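PDB 3I1A: spectinomycin phosphotransferase from Legionella pneumophila, which probably transfers a phosphate group from a nucleotide to spectinomycin, the kinase-like reaction by which such enzymes confer resistance to the antibiotic. Local coordinates for residues 205-217 / 228-242. Sequence-based numbering, arbitrary orientation.
Sequences KYVLCHSDIHAGN and IIDWDEPMLAPKERD
His210 and Asp242 show how a loop can be fixed by groups that each serve several partners. The Asp242 carboxylate turns both syn lone pairs to successive amides, OD2 taking His210 N at 2.8 Å and OD1 taking Ser211 N at 2.7 Å; His129 adds a further bond to OD2. With CG anti to the backbone N (chi1 177°), the His210 ring reaches residues 228-231 while its own N-H stays with Asp242. NE2 gives a nearly straight bond, in the plane of the imidazole, to Ile229 O (2.8 Å), ND1 accepts from Asp212 N, and the CD2 edge meets the six-membered ring of Trp231 in a T-shaped stack, planes 73° apart. The arrangement is consistent with the pairing of catalytic and metal-binding loops in the protein-kinase-like fold: Asn217 and Asp230 bind magnesium in this protein, although no metal is bound in this structure, and Asn217 OD1 lies 3.6 Å from Asp230 CB. Asn217 ND2 is tied back to Asp212 O, which steadies the amide. Beside it, antiparallel strands 207-209 and 235-237 bring Cys209 against Met235. Ala237 CA packs over one Tyr206 ring face (CH-pi). The outer end is looser: a water bridges Lys205 O and Lys239 N, and exposed Lys205 leads away to a salt bridge with Asp202.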
loop_
_atom_site.group_PDB
_atom_site.type_symbol
_atom_site.label_atom_id
_atom_site.label_comp_id
_atom_site.label_asym_id
_atom_site.label_seq_id
_atom_site.Cartn_x
_atom_site.Cartn_y
_atom_site.Cartn_z
ATOM N N LYS A 205 12.796 -10.259 15.477
ATOM C CA LYS A 205 11.830 -10.988 14.662
ATOM C C LYS A 205 11.181 -10.098 13.594
ATOM O O LYS A 205 10.230 -10.507 12.939
ATOM C CB LYS A 205 10.740 -11.618 15.544
ATOM C CG LYS A 205 11.244 -12.740 16.453
ATOM C CD LYS A 205 10.111 -13.322 17.328
ATOM C CE LYS A 205 9.419 -12.238 18.161
ATOM N NZ LYS A 205 9.292 -12.595 19.622
ATOM N N TYR A 206 11.661 -8.867 13.448
ATOM C CA TYR A 206 11.114 -7.999 12.416
ATOM C C TYR A 206 11.691 -8.428 11.070
ATOM O O TYR A 206 12.830 -8.914 10.996
ATOM C CB TYR A 206 11.491 -6.543 12.688
ATOM C CG TYR A 206 10.623 -5.824 13.723
ATOM C CD1 TYR A 206 9.829 -6.527 14.624
ATOM C CD2 TYR A 206 10.629 -4.435 13.800
ATOM C CE1 TYR A 206 9.061 -5.860 15.572
ATOM C CE2 TYR A 206 9.863 -3.757 14.755
ATOM C CZ TYR A 206 9.083 -4.477 15.631
ATOM O OH TYR A 206 8.310 -3.797 16.550
ATOM N N VAL A 207 10.915 -8.257 10.005
ATOM C CA VAL A 207 11.373 -8.624 8.673
ATOM C C VAL A 207 10.960 -7.500 7.731
ATOM O O VAL A 207 10.185 -6.619 8.113
ATOM C CB VAL A 207 10.713 -9.948 8.174
ATOM C CG1 VAL A 207 11.102 -11.107 9.084
ATOM C CG2 VAL A 207 9.199 -9.779 8.084
ATOM N N LEU A 208 11.488 -7.516 6.518
ATOM C CA LEU A 208 11.130 -6.504 5.533
ATOM C C LEU A 208 9.687 -6.804 5.116
ATOM O O LEU A 208 9.392 -7.911 4.635
ATOM C CB LEU A 208 12.065 -6.608 4.332
ATOM C CG LEU A 208 11.708 -5.777 3.094
ATOM C CD1 LEU A 208 11.748 -4.267 3.457
ATOM C CD2 LEU A 208 12.723 -6.114 1.976
ATOM N N CYS A 209 8.804 -5.820 5.292
ATOM C CA CYS A 209 7.377 -5.945 4.979
ATOM C C CYS A 209 6.922 -4.927 3.971
ATOM O O CYS A 209 7.420 -3.809 3.946
ATOM C CB CYS A 209 6.514 -5.730 6.227
ATOM S SG CYS A 209 6.626 -7.047 7.423
ATOM N N HIS A 210 5.980 -5.329 3.129
ATOM C CA HIS A 210 5.399 -4.401 2.171
ATOM C C HIS A 210 4.573 -3.367 2.971
ATOM O O HIS A 210 4.668 -2.158 2.728
ATOM C CB HIS A 210 4.519 -5.176 1.199
ATOM C CG HIS A 210 3.820 -4.307 0.208
ATOM N ND1 HIS A 210 2.688 -3.582 0.522
ATOM C CD2 HIS A 210 4.061 -4.089 -1.104
ATOM C CE1 HIS A 210 2.256 -2.965 -0.565
ATOM N NE2 HIS A 210 3.072 -3.257 -1.565
ATOM N N SER A 211 3.772 -3.861 3.910
ATOM C CA SER A 211 2.912 -3.083 4.831
ATOM C C SER A 211 1.472 -2.773 4.402
ATOM O O SER A 211 0.633 -2.398 5.242
ATOM C CB SER A 211 3.617 -1.787 5.296
ATOM O OG SER A 211 3.384 -0.660 4.441
ATOM N N ASP A 212 1.155 -2.974 3.126
ATOM C CA ASP A 212 -0.185 -2.661 2.653
ATOM C C ASP A 212 -0.470 -3.539 1.443
ATOM O O ASP A 212 -0.948 -3.076 0.392
ATOM C CB ASP A 212 -0.228 -1.170 2.278
ATOM C CG ASP A 212 -1.629 -0.637 2.144
ATOM O OD1 ASP A 212 -2.557 -1.225 2.728
ATOM O OD2 ASP A 212 -1.798 0.393 1.451
ATOM N N ILE A 213 -0.211 -4.830 1.617
ATOM C CA ILE A 213 -0.363 -5.751 0.514
ATOM C C ILE A 213 -1.735 -6.380 0.367
ATOM O O ILE A 213 -1.944 -7.557 0.663
ATOM C CB ILE A 213 0.813 -6.806 0.547
ATOM C CG1 ILE A 213 0.749 -7.712 -0.675
ATOM C CG2 ILE A 213 0.818 -7.587 1.865
ATOM C CD1 ILE A 213 0.712 -6.926 -1.993
ATOM N N HIS A 214 -2.677 -5.542 -0.085
ATOM C CA HIS A 214 -4.046 -5.967 -0.350
ATOM C C HIS A 214 -4.179 -6.244 -1.849
ATOM O O HIS A 214 -3.226 -6.033 -2.605
ATOM C CB HIS A 214 -5.057 -4.899 0.104
ATOM C CG HIS A 214 -4.835 -3.552 -0.497
ATOM N ND1 HIS A 214 -5.298 -3.206 -1.753
ATOM C CD2 HIS A 214 -4.223 -2.451 -0.002
ATOM C CE1 HIS A 214 -4.981 -1.947 -1.997
ATOM N NE2 HIS A 214 -4.331 -1.466 -0.951
ATOM N N ALA A 215 -5.355 -6.715 -2.265
ATOM C CA ALA A 215 -5.580 -7.103 -3.658
ATOM C C ALA A 215 -5.291 -6.044 -4.694
ATOM O O ALA A 215 -4.942 -6.367 -5.835
ATOM C CB ALA A 215 -6.997 -7.640 -3.828
ATOM N N GLY A 216 -5.435 -4.781 -4.307
ATOM C CA GLY A 216 -5.162 -3.711 -5.235
ATOM C C GLY A 216 -3.693 -3.578 -5.561
ATOM O O GLY A 216 -3.330 -2.969 -6.566
ATOM N N ASN A 217 -2.837 -4.152 -4.716
ATOM C CA ASN A 217 -1.400 -4.067 -4.941
ATOM C C ASN A 217 -0.739 -5.297 -5.557
ATOM O O ASN A 217 0.491 -5.453 -5.562
ATOM C CB ASN A 217 -0.712 -3.616 -3.663
ATOM C CG ASN A 217 -0.951 -2.137 -3.409
ATOM O OD1 ASN A 217 -1.081 -1.366 -4.363
ATOM N ND2 ASN A 217 -1.002 -1.734 -2.154
ATOM N N ILE A 228 3.935 -7.564 -7.455
ATOM C CA ILE A 228 3.545 -6.823 -6.256
ATOM C C ILE A 228 3.951 -5.373 -6.464
ATOM O O ILE A 228 5.115 -5.100 -6.731
ATOM C CB ILE A 228 4.252 -7.355 -4.996
ATOM C CG1 ILE A 228 3.784 -8.785 -4.715
ATOM C CG2 ILE A 228 3.920 -6.434 -3.803
ATOM C CD1 ILE A 228 4.537 -9.442 -3.564
ATOM N N ILE A 229 2.998 -4.449 -6.338
ATOM C CA ILE A 229 3.275 -3.032 -6.561
ATOM C C ILE A 229 3.118 -2.181 -5.310
ATOM O O ILE A 229 2.723 -2.675 -4.251
ATOM C CB ILE A 229 2.369 -2.428 -7.688
ATOM C CG1 ILE A 229 0.884 -2.556 -7.323
ATOM C CG2 ILE A 229 2.669 -3.160 -9.019
ATOM C CD1 ILE A 229 -0.020 -1.708 -8.208
ATOM N N ASP A 230 3.480 -0.908 -5.467
ATOM C CA ASP A 230 3.457 0.135 -4.443
ATOM C C ASP A 230 4.453 -0.120 -3.328
ATOM O O ASP A 230 4.090 -0.472 -2.206
ATOM C CB ASP A 230 2.079 0.319 -3.835
ATOM C CG ASP A 230 2.033 1.523 -2.886
ATOM O OD1 ASP A 230 3.106 2.086 -2.569
ATOM O OD2 ASP A 230 0.935 1.894 -2.449
ATOM N N TRP A 231 5.715 0.097 -3.647
ATOM C CA TRP A 231 6.804 -0.098 -2.713
ATOM C C TRP A 231 7.259 1.235 -2.138
ATOM O O TRP A 231 8.429 1.402 -1.786
ATOM C CB TRP A 231 7.956 -0.798 -3.441
ATOM C CG TRP A 231 7.665 -2.236 -3.658
ATOM C CD1 TRP A 231 7.170 -2.842 -4.793
ATOM C CD2 TRP A 231 7.768 -3.256 -2.669
ATOM N NE1 TRP A 231 6.961 -4.182 -4.549
ATOM C CE2 TRP A 231 7.320 -4.457 -3.252
ATOM C CE3 TRP A 231 8.195 -3.266 -1.334
ATOM C CZ2 TRP A 231 7.288 -5.655 -2.545
ATOM C CZ3 TRP A 231 8.157 -4.455 -0.633
ATOM C CH2 TRP A 231 7.710 -5.635 -1.238
ATOM N N ASP A 232 6.319 2.176 -2.017
ATOM C CA ASP A 232 6.644 3.517 -1.505
ATOM C C ASP A 232 6.907 3.594 -0.009
ATOM O O ASP A 232 7.693 4.410 0.436
ATOM C CB ASP A 232 5.535 4.521 -1.856
ATOM C CG ASP A 232 5.548 4.912 -3.317
ATOM O OD1 ASP A 232 6.607 4.733 -3.957
ATOM O OD2 ASP A 232 4.510 5.405 -3.823
ATOM N N GLU A 233 6.259 2.744 0.771
ATOM C CA GLU A 233 6.465 2.801 2.209
ATOM C C GLU A 233 6.658 1.444 2.886
ATOM O O GLU A 233 5.850 1.062 3.727
ATOM C CB GLU A 233 5.280 3.530 2.851
ATOM C CG GLU A 233 5.064 4.932 2.325
ATOM C CD GLU A 233 5.704 5.982 3.207
ATOM O OE1 GLU A 233 6.943 5.921 3.403
ATOM O OE2 GLU A 233 4.969 6.865 3.709
ATOM N N PRO A 234 7.709 0.699 2.512
ATOM C CA PRO A 234 7.952 -0.610 3.135
ATOM C C PRO A 234 8.382 -0.343 4.580
ATOM O O PRO A 234 8.527 0.812 4.970
ATOM C CB PRO A 234 9.076 -1.200 2.283
ATOM C CG PRO A 234 9.860 0.020 1.849
ATOM C CD PRO A 234 8.750 1.018 1.521
ATOM N N MET A 235 8.621 -1.391 5.361
ATOM C CA MET A 235 9.002 -1.204 6.769
ATOM C C MET A 235 9.564 -2.491 7.377
ATOM O O MET A 235 9.549 -3.541 6.731
ATOM C CB MET A 235 7.771 -0.793 7.589
ATOM C CG MET A 235 6.767 -1.929 7.828
ATOM S SD MET A 235 5.247 -1.460 8.711
ATOM C CE MET A 235 5.923 -0.832 10.263
ATOM N N LEU A 236 10.092 -2.391 8.596
ATOM C CA LEU A 236 10.567 -3.570 9.306
ATOM C C LEU A 236 9.514 -3.787 10.374
ATOM O O LEU A 236 9.212 -2.886 11.153
ATOM C CB LEU A 236 11.942 -3.336 9.951
ATOM C CG LEU A 236 13.075 -3.232 8.942
ATOM C CD1 LEU A 236 14.363 -2.803 9.591
ATOM C CD2 LEU A 236 13.245 -4.585 8.297
ATOM N N ALA A 237 8.923 -4.983 10.398
ATOM C CA ALA A 237 7.882 -5.251 11.360
ATOM C C ALA A 237 7.685 -6.767 11.376
ATOM O O ALA A 237 8.308 -7.480 10.587
ATOM C CB ALA A 237 6.596 -4.553 10.876
ATOM N N PRO A 238 6.872 -7.273 12.309
ATOM C CA PRO A 238 6.596 -8.711 12.385
ATOM C C PRO A 238 5.946 -9.087 11.052
ATOM O O PRO A 238 5.209 -8.282 10.477
ATOM C CB PRO A 238 5.579 -8.808 13.520
ATOM C CG PRO A 238 5.994 -7.678 14.424
ATOM C CD PRO A 238 6.228 -6.553 13.420
ATOM N N LYS A 239 6.199 -10.306 10.583
ATOM C CA LYS A 239 5.663 -10.772 9.312
ATOM C C LYS A 239 4.152 -10.630 9.223
ATOM O O LYS A 239 3.610 -10.514 8.117
ATOM C CB LYS A 239 6.045 -12.244 9.081
ATOM C CG LYS A 239 5.473 -13.245 10.107
ATOM C CD LYS A 239 5.897 -14.682 9.733
ATOM C CE LYS A 239 5.209 -15.740 10.618
ATOM N NZ LYS A 239 5.520 -15.623 12.075
ATOM N N GLU A 240 3.478 -10.653 10.374
ATOM C CA GLU A 240 2.031 -10.540 10.402
ATOM C C GLU A 240 1.518 -9.207 9.833
ATOM O O GLU A 240 0.349 -9.099 9.455
ATOM C CB GLU A 240 1.524 -10.793 11.836
ATOM C CG GLU A 240 1.668 -12.271 12.308
ATOM C CD GLU A 240 3.094 -12.708 12.640
ATOM O OE1 GLU A 240 3.998 -11.855 12.817
ATOM O OE2 GLU A 240 3.312 -13.931 12.744
ATOM N N ARG A 241 2.393 -8.209 9.760
ATOM C CA ARG A 241 2.053 -6.912 9.153
ATOM C C ARG A 241 1.558 -7.165 7.719
ATOM O O ARG A 241 0.649 -6.473 7.216
ATOM C CB ARG A 241 3.300 -6.045 9.104
ATOM C CG ARG A 241 3.233 -4.864 8.145
ATOM C CD ARG A 241 2.369 -3.745 8.688
ATOM N NE ARG A 241 0.957 -3.978 8.386
ATOM C CZ ARG A 241 0.014 -3.082 8.627
ATOM N NH1 ARG A 241 0.343 -1.909 9.166
ATOM N NH2 ARG A 241 -1.258 -3.365 8.346
ATOM N N ASP A 242 2.192 -8.118 7.040
ATOM C CA ASP A 242 1.766 -8.472 5.695
ATOM C C ASP A 242 0.787 -9.657 5.675
ATOM O O ASP A 242 -0.174 -9.681 4.885
ATOM C CB ASP A 242 2.972 -8.832 4.800
ATOM C CG ASP A 242 3.783 -7.622 4.399
ATOM O OD1 ASP A 242 3.287 -6.485 4.548
ATOM O OD2 ASP A 242 4.910 -7.814 3.904
HETATM O O HOH W 1 8.195 -11.946 11.964
HETATM O O HOH W 2 5.139 -0.503 0.388
#